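PDB 3GNE: VAL-1 from Chlorella virus, which cleaves the polysaccharide alginate as a lyase of family 14, probably by beta-elimination, with a mode of action that depends on pH. Local coordinates for residues T32-K37 and V232-N237; N158-K161 and W165-I168. One frame throughout, in Å; residues are numbered along the deposited sequence. Where two conformers were deposited one is given.

In the fold
From the N terminus, the chain runs along strand 30-34, turns over at Asp35 and Gly36 and returns along strand 37-44. Contact 1 sets this hairpin end against strand 231-241, close to the C terminus, and so closes a loop of nearly the whole domain, 194 residues. Contact 2 falls within that loop and is far more local: three residues separate the loop segment 158-161 from segment 165-168, at the start of strand 166-173. Both contacts reach the same antiparallel sheet of the concanavalin-like sandwich. Trp165 joins them, its NE1 lying 2.8 Å from Asp35 OD2, a probable hydrogen bond, while its ring also packs on Thr236.

Contact 1 (T32-K37 and V232-N237); sequences TTFDGK and VAYFTN
Phe34 and Tyr234 lay their rings face to face, slightly displaced: the planes meet at 3° and the centroids are 3.8 Å apart. Tyr234 CE2 stands over the Phe34 ring and Phe34 CG over the Tyr234 ring, the mark of a parallel-displaced stack with a shift of less than a ring radius. The two side chains nevertheless arrive from different directions and cross at about a right angle. Their differing first torsions (171° for Phe34, -54° for Tyr234) go with these separate approaches to one stack. The phenol end takes part as well, Tyr234 OH lying 3.9 Å from Phe34 CD1, and Phe34 CB makes a CH-pi contact over the tyrosine face. Phe34 opens a type I' turn that ends at Lys37; two backbone bonds, Phe34 N to Lys37 O and Lys37 N to Phe34 O, hold the hairpin end closed. At the end of the turn, Lys37 crosses Thr236 with its aliphatic part, CD resting 4.1 Å from Thr236 CG2. The hydroxyl of Thr236 is engaged by Arg38 O, and Lys37 makes a cation-pi contact with Trp165. Phe80 meets the Phe34 ring edge-to-face. No hydrogen bond joins 32-37 to 232-237: strand 37-44 runs between strands 30-34 and 231-241, and Phe34 and Tyr234 meet across it by side chains alone. The chemistry of the contact is therefore ring stacking and dispersion, with the polar groups of Lys37 and Thr236 turned to other partners.

Contact 2 (N158-K161 and W165-I168); sequences NALK and WNRI
In the antiparallel sheet of this concanavalin-like beta-sandwich, the start of strand 166-173 is joined to the preceding loop by an asparagine side chain that grips the backbone of Lys161 at two points. Asn166 ND2 gives a hydrogen bond to Lys161 O at 3.0 Å, nearly straight at 170°. The carbonyl receives it in its own plane, on a lone pair, and the oxygen also lies close to the amide plane of Asn166. In the other direction, Lys161 N donates to Asn166 OD1, likewise over 3.0 Å; this bond is more bent, and the donor stands 26° out of the side-chain carbonyl plane. Both the N-H and the C=O of one loop residue are thus bound by a single amide, which pairs with the backbone much as a neighbouring strand would. CG of Asn166 lies beside its backbone N (chi1 -65°), carrying the amide across to the loop. The buried amide has further partners: ND2 also donates to Val79 O on the adjoining strand 72-80, and OD1 is hydrogen-bonded to Asn193 ND2. With both ends of the amide engaged in this way, its rotation is fixed and the loop is tied to strand 72-80 and to the link between strands 186-192 and 195-202. Beside the polar bridge, Leu160 turns one methyl inward. Its CD2 is 3.9 Å from Asn166 CB, and Ile168 comes at about a right angle to it. Ile117 of strand 112-119 touches Ile168 across the two sheets, and Trp119 packs on Leu160 of the loop. Deeper in, the methyls Leu160 CD2 and Ile168 CD1 meet at 3.6 Å.

Contact 1 (T32-K37 and V232-N237)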
ATOM      1  N   THR A  32      -8.485  18.254   3.677  1.00 11.45           N
ATOM      2  CA  THR A  32      -9.221  19.075   4.638  1.00 12.02           C
ATOM      3  C   THR A  32      -8.501  18.984   5.946  1.00 11.58           C
ATOM      4  O   THR A  32      -7.386  18.456   6.053  1.00 12.95           O
ATOM      5  CB  THR A  32     -10.690  18.605   4.682  1.00 15.41           C
ATOM      6  OG1 THR A  32     -11.471  19.546   5.432  1.00 15.86           O
ATOM      7  CG2 THR A  32     -10.812  17.236   5.336  1.00 15.77           C
ATOM      8  N   THR A  33      -9.154  19.587   6.951  1.00 13.59           N
ATOM      9  CA  THR A  33      -8.628  19.536   8.302  1.00 15.08           C
ATOM     10  C   THR A  33      -9.572  18.733   9.192  1.00 14.73           C
ATOM     11  O   THR A  33     -10.779  18.971   9.131  1.00 18.23           O
ATOM     12  CB  THR A  33      -8.517  20.966   8.858  1.00 17.60           C
ATOM     13  OG1 THR A  33      -7.492  21.618   8.088  1.00 20.20           O
ATOM     14  CG2 THR A  33      -8.039  20.973  10.305  1.00 19.67           C
ATOM     15  N   PHE A  34      -8.968  17.840   9.963  1.00 14.34           N
ATOM     16  CA  PHE A  34      -9.800  16.991  10.837  1.00 15.24           C
ATOM     17  C   PHE A  34      -8.966  16.744  12.063  1.00 15.64           C
ATOM     18  O   PHE A  34      -7.759  16.404  11.949  1.00 13.97           O
ATOM     19  CB  PHE A  34     -10.254  15.706  10.117  1.00 14.49           C
ATOM     20  CG  PHE A  34     -10.931  14.703  11.070  1.00 15.29           C
ATOM     21  CD1 PHE A  34     -12.266  14.924  11.424  1.00 20.02           C
ATOM     22  CD2 PHE A  34     -10.287  13.621  11.586  1.00 13.84           C
ATOM     23  CE1 PHE A  34     -12.910  14.059  12.312  1.00 23.40           C
ATOM     24  CE2 PHE A  34     -10.894  12.752  12.465  1.00 16.30           C
ATOM     25  CZ  PHE A  34     -12.209  12.998  12.837  1.00 22.74           C
ATOM     26  N   ASP A  35      -9.515  16.939  13.270  1.00 15.53           N
ATOM     27  CA  ASP A  35      -8.780  16.659  14.502  1.00 16.05           C
ATOM     28  C   ASP A  35      -7.428  17.388  14.545  1.00 15.86           C
ATOM     29  O   ASP A  35      -6.433  16.832  15.042  1.00 18.04           O
ATOM     30  CB  ASP A  35      -8.522  15.157  14.654  1.00 17.97           C
ATOM     31  CG  ASP A  35      -8.108  14.762  16.044  1.00 19.40           C
ATOM     32  OD1 ASP A  35      -8.472  15.485  17.013  1.00 19.95           O
ATOM     33  OD2 ASP A  35      -7.420  13.733  16.220  1.00 23.67           O
ATOM     34  N   GLY A  36      -7.424  18.617  14.016  1.00 19.09           N
ATOM     35  CA  GLY A  36      -6.242  19.467  14.103  1.00 19.21           C
ATOM     36  C   GLY A  36      -5.143  19.107  13.132  1.00 19.69           C
ATOM     37  O   GLY A  36      -4.035  19.654  13.218  1.00 20.84           O
ATOM     38  N   LYS A  37      -5.419  18.181  12.215  1.00 15.79           N
ATOM     39  CA  LYS A  37      -4.432  17.712  11.260  1.00 13.80           C
ATOM     40  C   LYS A  37      -4.873  17.964   9.831  1.00 12.35           C
ATOM     41  O   LYS A  37      -6.100  18.039   9.551  1.00 13.63           O
ATOM     42  CB  LYS A  37      -4.221  16.202  11.403  1.00 15.71           C
ATOM     43  CG  LYS A  37      -3.792  15.751  12.796  1.00 16.42           C
ATOM     44  CD  LYS A  37      -3.793  14.224  12.859  1.00 19.83           C
ATOM     45  CE  LYS A  37      -3.534  13.726  14.285  1.00 23.84           C
ATOM     46  NZ  LYS A  37      -2.125  14.017  14.675  1.00 35.39           N
ATOM     47  N   VAL A 232     -16.704   7.406   5.473  1.00 10.33           N
ATOM     48  CA  VAL A 232     -15.429   8.077   5.280  1.00  9.76           C
ATOM     49  C   VAL A 232     -14.382   7.603   6.257  1.00  9.14           C
ATOM     50  O   VAL A 232     -14.689   7.123   7.352  1.00 10.68           O
ATOM     51  CB  VAL A 232     -15.546   9.607   5.409  1.00 11.93           C
ATOM     52  CG1 VAL A 232     -16.695  10.148   4.550  1.00 11.82           C
ATOM     53  CG2 VAL A 232     -15.757  10.024   6.842  1.00 15.22           C
ATOM     54  N   ALA A 233     -13.132   7.745   5.865  1.00  9.14           N
ATOM     55  CA  ALA A 233     -11.982   7.564   6.725  1.00  8.66           C
ATOM     56  C   ALA A 233     -11.042   8.728   6.455  1.00  9.17           C
ATOM     57  O   ALA A 233     -11.125   9.363   5.397  1.00 11.12           O
ATOM     58  CB  ALA A 233     -11.301   6.227   6.482  1.00 11.10           C
ATOM     59  N   TYR A 234     -10.118   8.970   7.376  1.00  8.99           N
ATOM     60  CA  TYR A 234      -9.182  10.067   7.167  1.00  9.15           C
ATOM     61  C   TYR A 234      -7.742   9.556   7.160  1.00  8.90           C
ATOM     62  O   TYR A 234      -7.361   8.778   8.034  1.00 11.16           O
ATOM     63  CB  TYR A 234      -9.319  11.131   8.265  1.00 11.03           C
ATOM     64  CG  TYR A 234     -10.723  11.651   8.421  1.00 10.68           C
ATOM     65  CD1 TYR A 234     -11.167  12.757   7.699  1.00 11.10           C
ATOM     66  CD2 TYR A 234     -11.610  11.019   9.308  1.00 11.08           C
ATOM     67  CE1 TYR A 234     -12.473  13.227   7.841  1.00 12.01           C
ATOM     68  CE2 TYR A 234     -12.890  11.494   9.459  1.00 12.96           C
ATOM     69  CZ  TYR A 234     -13.313  12.595   8.734  1.00 12.83           C
ATOM     70  OH  TYR A 234     -14.622  13.041   8.930  1.00 15.89           O
ATOM     71  N   PHE A 235      -6.955  10.006   6.201  1.00  9.20           N
ATOM     72  CA  PHE A 235      -5.559   9.614   6.102  1.00  9.09           C
ATOM     73  C   PHE A 235      -4.671  10.839   6.273  1.00  8.99           C
ATOM     74  O   PHE A 235      -4.977  11.925   5.809  1.00  9.76           O
ATOM     75  CB  PHE A 235      -5.295   9.001   4.676  1.00  8.24           C
ATOM     76  CG  PHE A 235      -5.939   7.627   4.526  1.00  7.85           C
ATOM     77  CD1 PHE A 235      -5.282   6.469   4.876  1.00  8.36           C
ATOM     78  CD2 PHE A 235      -7.241   7.548   4.006  1.00  8.71           C
ATOM     79  CE1 PHE A 235      -5.879   5.212   4.713  1.00  8.35           C
ATOM     80  CE2 PHE A 235      -7.851   6.304   3.839  1.00  8.13           C
ATOM     81  CZ  PHE A 235      -7.180   5.126   4.199  1.00  8.52           C
ATOM     82  N   THR A 236      -3.545  10.644   6.939  1.00  9.02           N
ATOM     83  CA  THR A 236      -2.661  11.798   7.181  1.00  9.29           C
ATOM     84  C   THR A 236      -1.244  11.335   7.355  1.00  8.64           C
ATOM     85  O   THR A 236      -0.980  10.157   7.534  1.00  9.17           O
ATOM     86  CB  THR A 236      -3.161  12.580   8.434  1.00 10.72           C
ATOM     87  OG1 THR A 236      -2.506  13.855   8.491  1.00 11.85           O
ATOM     88  CG2 THR A 236      -2.904  11.774   9.724  1.00 11.22           C
ATOM     89  N   ASN A 237      -0.315  12.300   7.350  1.00  9.28           N
ATOM     90  CA  ASN A 237       1.062  12.071   7.736  1.00 11.04           C
ATOM     91  C   ASN A 237       1.710  10.989   6.874  1.00 10.55           C
ATOM     92  O   ASN A 237       2.294  10.025   7.397  1.00 10.66           O
ATOM     93  CB  ASN A 237       1.177  11.707   9.236  1.00 12.12           C
ATOM     94  CG  ASN A 237       2.578  12.012   9.726  1.00 13.01           C
ATOM     95  OD1 ASN A 237       3.326  12.801   9.148  1.00 14.74           O
ATOM     96  ND2 ASN A 237       2.955  11.344  10.839  1.00 15.26           N
TER

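Contact 2 (N158-K161 and W165-I168)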
ATOM      1  N   ASN A 158      -8.011  -7.283  14.012  1.00 11.63           N
ATOM      2  CA  ASN A 158      -8.608  -6.107  14.621  0.50 12.44           C
ATOM      3  C   ASN A 158      -7.571  -5.069  15.019  1.00 12.27           C
ATOM      4  O   ASN A 158      -7.727  -4.333  15.999  1.00 14.59           O
ATOM      5  CB  ASN A 158      -9.435  -6.597  15.821  0.50 13.86           C
ATOM      6  CG  ASN A 158     -10.311  -5.496  16.364  0.50 11.88           C
ATOM      7  OD1 ASN A 158     -11.033  -4.819  15.612  0.50 14.75           O
ATOM      8  ND2 ASN A 158     -10.216  -5.328  17.684  0.50 15.50           N
ATOM      9  N   ALA A 159      -6.496  -4.968  14.244  1.00 12.26           N
ATOM     10  CA  ALA A 159      -5.441  -4.025  14.611  1.00 11.74           C
ATOM     11  C   ALA A 159      -5.882  -2.576  14.416  1.00 12.02           C
ATOM     12  O   ALA A 159      -5.406  -1.674  15.111  1.00 13.45           O
ATOM     13  CB  ALA A 159      -4.172  -4.298  13.798  1.00 11.88           C
ATOM     14  N   LEU A 160      -6.748  -2.344  13.444  1.00 10.89           N
ATOM     15  CA  LEU A 160      -7.227  -0.980  13.163  1.00 10.60           C
ATOM     16  C   LEU A 160      -8.386  -0.670  14.102  1.00 11.75           C
ATOM     17  O   LEU A 160      -9.501  -1.192  13.945  1.00 15.68           O
ATOM     18  CB  LEU A 160      -7.641  -0.856  11.704  1.00 10.08           C
ATOM     19  CG  LEU A 160      -6.530  -1.170  10.700  1.00 10.93           C
ATOM     20  CD1 LEU A 160      -7.146  -1.234   9.296  1.00 12.06           C
ATOM     21  CD2 LEU A 160      -5.431  -0.097  10.763  1.00 13.03           C
ATOM     22  N   LYS A 161      -8.102   0.166  15.093  1.00 11.22           N
ATOM     23  CA  LYS A 161      -9.102   0.514  16.068  1.00 11.51           C
ATOM     24  C   LYS A 161      -9.915   1.694  15.616  1.00 11.35           C
ATOM     25  O   LYS A 161      -9.474   2.484  14.774  1.00 12.66           O
ATOM     26  CB  LYS A 161      -8.404   0.842  17.394  1.00 13.23           C
ATOM     27  CG  LYS A 161      -7.477  -0.248  17.930  1.00 14.66           C
ATOM     28  CD  LYS A 161      -8.106  -1.637  18.006  1.00 18.89           C
ATOM     29  CE  LYS A 161      -7.054  -2.575  18.623  1.00 21.55           C
ATOM     30  NZ  LYS A 161      -7.535  -3.982  18.670  1.00 25.06           N
ATOM     31  N   TRP A 165      -5.881   7.563  15.643  1.00 12.70           N
ATOM     32  CA  TRP A 165      -4.979   7.590  14.508  1.00 12.08           C
ATOM     33  C   TRP A 165      -4.159   6.329  14.487  1.00 12.55           C
ATOM     34  O   TRP A 165      -3.184   6.166  15.246  1.00 18.49           O
ATOM     35  CB  TRP A 165      -4.120   8.856  14.579  1.00 12.70           C
ATOM     36  CG  TRP A 165      -4.973  10.055  14.281  1.00 12.33           C
ATOM     37  CD1 TRP A 165      -5.473  10.968  15.151  1.00 14.43           C
ATOM     38  CD2 TRP A 165      -5.422  10.446  12.985  1.00 11.60           C
ATOM     39  NE1 TRP A 165      -6.216  11.926  14.503  1.00 14.99           N
ATOM     40  CE2 TRP A 165      -6.197  11.617  13.146  1.00 13.22           C
ATOM     41  CE3 TRP A 165      -5.238   9.911  11.721  1.00 11.33           C
ATOM     42  CZ2 TRP A 165      -6.773  12.255  12.072  1.00 13.28           C
ATOM     43  CZ3 TRP A 165      -5.828  10.544  10.644  1.00 11.73           C
ATOM     44  CH2 TRP A 165      -6.595  11.706  10.814  1.00 13.25           C
ATOM     45  N   ASN A 166      -4.515   5.395  13.646  1.00 11.19           N
ATOM     46  CA  ASN A 166      -3.731   4.150  13.555  1.00 10.05           C
ATOM     47  C   ASN A 166      -2.480   4.436  12.727  1.00  9.74           C
ATOM     48  O   ASN A 166      -2.640   5.064  11.660  1.00 12.53           O
ATOM     49  CB  ASN A 166      -4.520   3.057  12.841  1.00 10.88           C
ATOM     50  CG  ASN A 166      -5.758   2.642  13.640  1.00 10.11           C
ATOM     51  OD1 ASN A 166      -5.626   1.874  14.597  1.00 11.61           O
ATOM     52  ND2 ASN A 166      -6.943   3.071  13.218  1.00 11.36           N
ATOM     53  N   ARG A 167      -1.339   3.992  13.158  1.00  9.48           N
ATOM     54  CA  ARG A 167      -0.080   4.200  12.473  1.00  9.65           C
ATOM     55  C   ARG A 167       0.294   2.957  11.679  1.00 10.32           C
ATOM     56  O   ARG A 167       0.433   1.889  12.259  1.00 12.70           O
ATOM     57  CB  ARG A 167       1.033   4.539  13.491  1.00 13.34           C
ATOM     58  CG  ARG A 167       0.670   5.783  14.289  1.00 16.74           C
ATOM     59  CD  ARG A 167       1.759   6.096  15.301  1.00 26.42           C
ATOM     60  NE  ARG A 167       2.113   4.997  16.164  1.00 39.46           N
ATOM     61  CZ  ARG A 167       1.572   4.310  17.149  1.00 36.89           C
ATOM     62  NH1 ARG A 167       2.260   3.325  17.711  1.00 38.85           N
ATOM     63  NH2 ARG A 167       0.329   4.594  17.570  1.00 48.05           N
ATOM     64  N   ILE A 168       0.465   3.153  10.359  1.00 10.07           N
ATOM     65  CA  ILE A 168       0.766   2.051   9.478  1.00 10.13           C
ATOM     66  C   ILE A 168       2.120   2.273   8.809  1.00  9.41           C
ATOM     67  O   ILE A 168       2.407   3.387   8.381  1.00 10.61           O
ATOM     68  CB  ILE A 168      -0.310   1.984   8.353  1.00 12.39           C
ATOM     69  CG1 ILE A 168      -1.739   2.022   8.932  1.00 19.92           C
ATOM     70  CG2 ILE A 168      -0.056   0.765   7.471  1.00 13.25           C
ATOM     71  CD1 ILE A 168      -2.099   0.853   9.791  1.00 36.35           C
TER